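Local coordinates for protein putative hydantoin racemase (Klebsiella pneumoniae subsp. pneumoniae, PDB 3QVL) that racemises allantoin and probably also interconverts the D and L forms of other 5-monosubstituted hydantoins, at residues V26-P29 with G30-I33; M102-A105 with T106-A109. One frame throughout, in Å; residues are numbered along the deposited sequence.

Interaction 1 of 2, residues V26-P29 with G30-I33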
loop_
_atom_site.group_PDB
_atom_site.type_symbol
_atom_site.label_atom_id
_atom_site.label_comp_id
_atom_site.label_asym_id
_atom_site.label_seq_id
_atom_site.Cartn_x
_atom_site.Cartn_y
_atom_site.Cartn_z
ATOM N N VAL A 26 -8.757 -22.689 28.055
ATOM C CA VAL A 26 -7.505 -21.929 28.142
ATOM C C VAL A 26 -7.532 -20.824 29.201
ATOM O O VAL A 26 -6.515 -20.168 29.447
ATOM C CB VAL A 26 -7.105 -21.312 26.773
ATOM C CG1 VAL A 26 -6.917 -22.399 25.721
ATOM C CG2 VAL A 26 -8.133 -20.279 26.324
ATOM N N ALA A 27 -8.697 -20.621 29.815
ATOM C CA ALA A 27 -8.890 -19.572 30.816
ATOM C C ALA A 27 -7.926 -19.714 31.991
ATOM O O ALA A 27 -7.729 -20.814 32.515
ATOM C CB ALA A 27 -10.332 -19.564 31.308
ATOM N N ALA A 28 -7.323 -18.595 32.384
ATOM C CA ALA A 28 -6.397 -18.554 33.516
ATOM C C ALA A 28 -7.135 -18.804 34.834
ATOM O O ALA A 28 -8.345 -18.576 34.913
ATOM C CB ALA A 28 -5.674 -17.211 33.553
ATOM N N PRO A 29 -6.419 -19.294 35.867
ATOM C CA PRO A 29 -7.038 -19.437 37.186
ATOM C C PRO A 29 -7.632 -18.114 37.666
ATOM O O PRO A 29 -6.963 -17.080 37.614
ATOM C CB PRO A 29 -5.864 -19.851 38.078
ATOM C CG PRO A 29 -4.933 -20.551 37.162
ATOM C CD PRO A 29 -5.048 -19.841 35.844
ATOM N N GLY A 30 -8.887 -18.154 38.105
ATOM C CA GLY A 30 -9.590 -16.952 38.552
ATOM C C GLY A 30 -10.470 -16.316 37.488
ATOM O O GLY A 30 -11.216 -15.378 37.776
ATOM N N THR A 31 -10.380 -16.823 36.259
ATOM C CA THR A 31 -11.185 -16.314 35.151
ATOM C C THR A 31 -12.484 -17.102 34.989
ATOM O O THR A 31 -12.469 -18.329 34.868
ATOM C CB THR A 31 -10.399 -16.311 33.815
ATOM O OG1 THR A 31 -9.295 -15.402 33.908
ATOM C CG2 THR A 31 -11.289 -15.888 32.647
ATOM N N GLU A 32 -13.600 -16.377 34.998
ATOM C CA GLU A 32 -14.907 -16.950 34.706
ATOM C C GLU A 32 -15.325 -16.564 33.290
ATOM O O GLU A 32 -15.251 -15.393 32.908
ATOM C CB GLU A 32 -15.950 -16.461 35.717
ATOM C CG GLU A 32 -17.327 -17.112 35.564
ATOM C CD GLU A 32 -18.396 -16.473 36.440
ATOM O OE1 GLU A 32 -18.059 -15.634 37.303
ATOM O OE2 GLU A 32 -19.583 -16.818 36.263
ATOM N N ILE A 33 -15.754 -17.559 32.519
ATOM C CA ILE A 33 -16.241 -17.335 31.162
ATOM C C ILE A 33 -17.766 -17.276 31.159
ATOM O O ILE A 33 -18.433 -18.184 31.663
ATOM C CB ILE A 33 -15.744 -18.441 30.183
ATOM C CG1 ILE A 33 -14.206 -18.478 30.107
ATOM C CG2 ILE A 33 -16.387 -18.293 28.794
ATOM C CD1 ILE A 33 -13.536 -17.200 29.586
HETATM O O HOH W 1 -10.551 -20.269 34.960
HETATM O O HOH W 2 -7.754 -14.653 35.951
#
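Ala-28 and Thr-31 close a type II beta turn whose four residues carry the chain from helix 13-26 into strand 31-36. The closing bond runs from Thr-31 N to Ala-28 O at 3.0 Å, with an N-H...O angle of 152°. Pro-29 and Gly-30 fill the two corner positions, and the positive phi of Gly-30, 96°, is the backbone shape expected at the third residue of such a turn.

The tight spot is inside the turn, where Thr-31 CB sits 3.2 Å from Ala-28 O. Ordinary van der Waals contacts surround it: Ala-27 CB is 4.0 Å from Thr-31 CG2 and 4.2 Å from Ile-33 CG1. In Thr-31 the methyl stands anti to the backbone N (chi1 -64° for OG1), which turns CG2 to Ala-27 and sets OG1 beside the Ala-28 methyl, OG1 to CB 4.1 Å.

The loose side is that of Pro-29 and Gly-30, both exposed. Two waters bridge the turn from opposite faces: one donates to Ala-28 O (2.8 Å) and Thr-31 O, the other to Pro-29 O and, at 2.7 Å, to Thr-31 OG1.

Helix 203-216 receives the turn through Glu-212, whose OE2 bonds both Thr-31 OG1 and Ala-28 N. Ala-28 O, for its part, accepts a backbone N-H and a water proton together. Because Thr-31 OG1 accepts from water, its own proton is probably given to the Glu-212 carboxylate, so that a single carboxylate oxygen would join both ends of the turn to a helix distant in sequence.

Interaction 2 of 2, residues M102-A105 with T106-A109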
loop_
_atom_site.group_PDB
_atom_site.type_symbol
_atom_site.label_atom_id
_atom_site.label_comp_id
_atom_site.label_asym_id
_atom_site.label_seq_id
_atom_site.Cartn_x
_atom_site.Cartn_y
_atom_site.Cartn_z
ATOM N N MET A 102 -5.265 -13.574 14.069
ATOM C CA MET A 102 -4.296 -12.954 13.165
ATOM C C MET A 102 -3.116 -12.363 13.935
ATOM O O MET A 102 -1.965 -12.518 13.524
ATOM C CB MET A 102 -4.962 -11.872 12.311
ATOM C CG MET A 102 -5.941 -12.394 11.272
ATOM S SD MET A 102 -6.842 -11.053 10.475
ATOM C CE MET A 102 -8.032 -11.971 9.501
ATOM N N HIS A 103 -3.415 -11.689 15.047
ATOM C CA HIS A 103 -2.389 -11.124 15.929
ATOM C C HIS A 103 -1.431 -12.198 16.446
ATOM O O HIS A 103 -0.212 -12.011 16.415
ATOM C CB HIS A 103 -3.031 -10.375 17.103
ATOM C CG HIS A 103 -3.377 -8.949 16.800
ATOM N ND1 HIS A 103 -4.455 -8.590 16.020
ATOM C CD2 HIS A 103 -2.795 -7.790 17.190
ATOM C CE1 HIS A 103 -4.514 -7.273 15.931
ATOM N NE2 HIS A 103 -3.516 -6.763 16.631
ATOM N N MET A 104 -1.989 -13.319 16.908
ATOM C CA MET A 104 -1.193 -14.441 17.414
ATOM C C MET A 104 -0.353 -15.093 16.322
ATOM O O MET A 104 0.785 -15.499 16.569
ATOM C CB MET A 104 -2.084 -15.500 18.076
ATOM C CG MET A 104 -2.790 -15.065 19.359
ATOM S SD MET A 104 -1.704 -14.597 20.720
ATOM C CE MET A 104 -1.519 -12.841 20.416
ATOM N N ALA A 105 -0.921 -15.188 15.120
ATOM C CA ALA A 105 -0.255 -15.820 13.981
ATOM C C ALA A 105 1.051 -15.132 13.600
ATOM O O ALA A 105 2.029 -15.799 13.258
ATOM C CB ALA A 105 -1.192 -15.880 12.785
ATOM N N THR A 106 1.063 -13.803 13.674
ATOM C CA THR A 106 2.244 -13.014 13.321
ATOM C C THR A 106 3.352 -13.122 14.373
ATOM O O THR A 106 4.496 -12.735 14.122
ATOM C CB THR A 106 1.896 -11.524 13.094
ATOM O OG1 THR A 106 1.387 -10.956 14.307
ATOM C CG2 THR A 106 0.862 -11.366 11.981
ATOM N N MET A 107 3.004 -13.651 15.544
ATOM C CA MET A 107 3.955 -13.811 16.642
ATOM C C MET A 107 4.669 -15.166 16.621
ATOM O O MET A 107 5.679 -15.349 17.304
ATOM C CB MET A 107 3.253 -13.610 17.988
ATOM C CG MET A 107 2.738 -12.199 18.219
ATOM S SD MET A 107 1.912 -12.029 19.810
ATOM C CE MET A 107 1.288 -10.356 19.685
ATOM N N VAL A 108 4.145 -16.107 15.837
ATOM C CA VAL A 108 4.696 -17.468 15.783
ATOM C C VAL A 108 5.099 -17.927 14.377
ATOM O O VAL A 108 5.679 -19.004 14.210
ATOM C CB VAL A 108 3.740 -18.514 16.430
ATOM C CG1 VAL A 108 3.692 -18.338 17.945
ATOM C CG2 VAL A 108 2.339 -18.436 15.822
ATOM N N ALA A 109 4.786 -17.110 13.373
ATOM C CA ALA A 109 5.116 -17.410 11.980
ATOM C C ALA A 109 5.287 -16.131 11.168
ATOM O O ALA A 109 4.751 -15.082 11.531
ATOM C CB ALA A 109 4.039 -18.294 11.355
#
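Met-104 and Met-107 meet through their thioether ends, with the Met-104 methyl CE 3.6 Å from Met-107 SD. The two chains cross obliquely: Met-104 is bent, chi2 -61° and chi3 91°, which turns its methyl toward Met-107, about one turn on, whereas Met-107 runs extended beyond CG and passes near His-103 O, its CG being 3.5 Å from that oxygen. Val-108 CG2 makes a van der Waals contact with the carbonyl oxygen of Met-104, at 3.4 Å.

Among the backbone hydrogen bonds, the spacing becomes mixed. Thr-106 N reaches four residues back to Met-102 O (3.3 Å), but Met-107 N goes three back to Met-104 O at 3.1 Å, approaching from above the carbonyl plane. Ala-105 O receives weak bonds from Val-108 N, three residues on, and Ala-109 N, four on. Such bonding marks the C-terminal part of helix 97-108, where regular alpha-helical bonding weakens.

One side-chain hydrogen bond completes the set. The hydroxyl of Thr-106 donates to His-103 O at 2.8 Å, and in turn OG1 bonds His-103 NE2 of the second subunit, while His-103 ND1 is held by Glu-99 O.

All eight residues are buried. Side chains of Met-102 and Ala-105 pack against strand 112-116, those of Ala-105 and Ala-109 against strand 177-180, and Met-104 against helix 203-216; His-103, Met-104, Thr-106, Met-107 and Val-108 also help form the interface with the second subunit.

In the fold
Following the chain from strand 2-7 through helix 13-26, interaction 1 closes the short turn that returns it to strand 31-36, an outermost strand of the first parallel sheet within the chain. Much later, after the final strand of that sheet, 94-96, helix 97-108 carries interaction 2 within its last turns, before the chain enters strand 112-116 of the second sheet. The two local contacts follow in series, neither nesting nor crossing. The centres of interaction 1 and interaction 2 are about 22 Å apart. The nearest atoms of interaction 1 and interaction 2 are about 10 Å apart, without touching. Helix 203-216 contacts both: Glu-212 and Lys-209 meet 26-33, while Ala-206 and Met-210 meet Met-104.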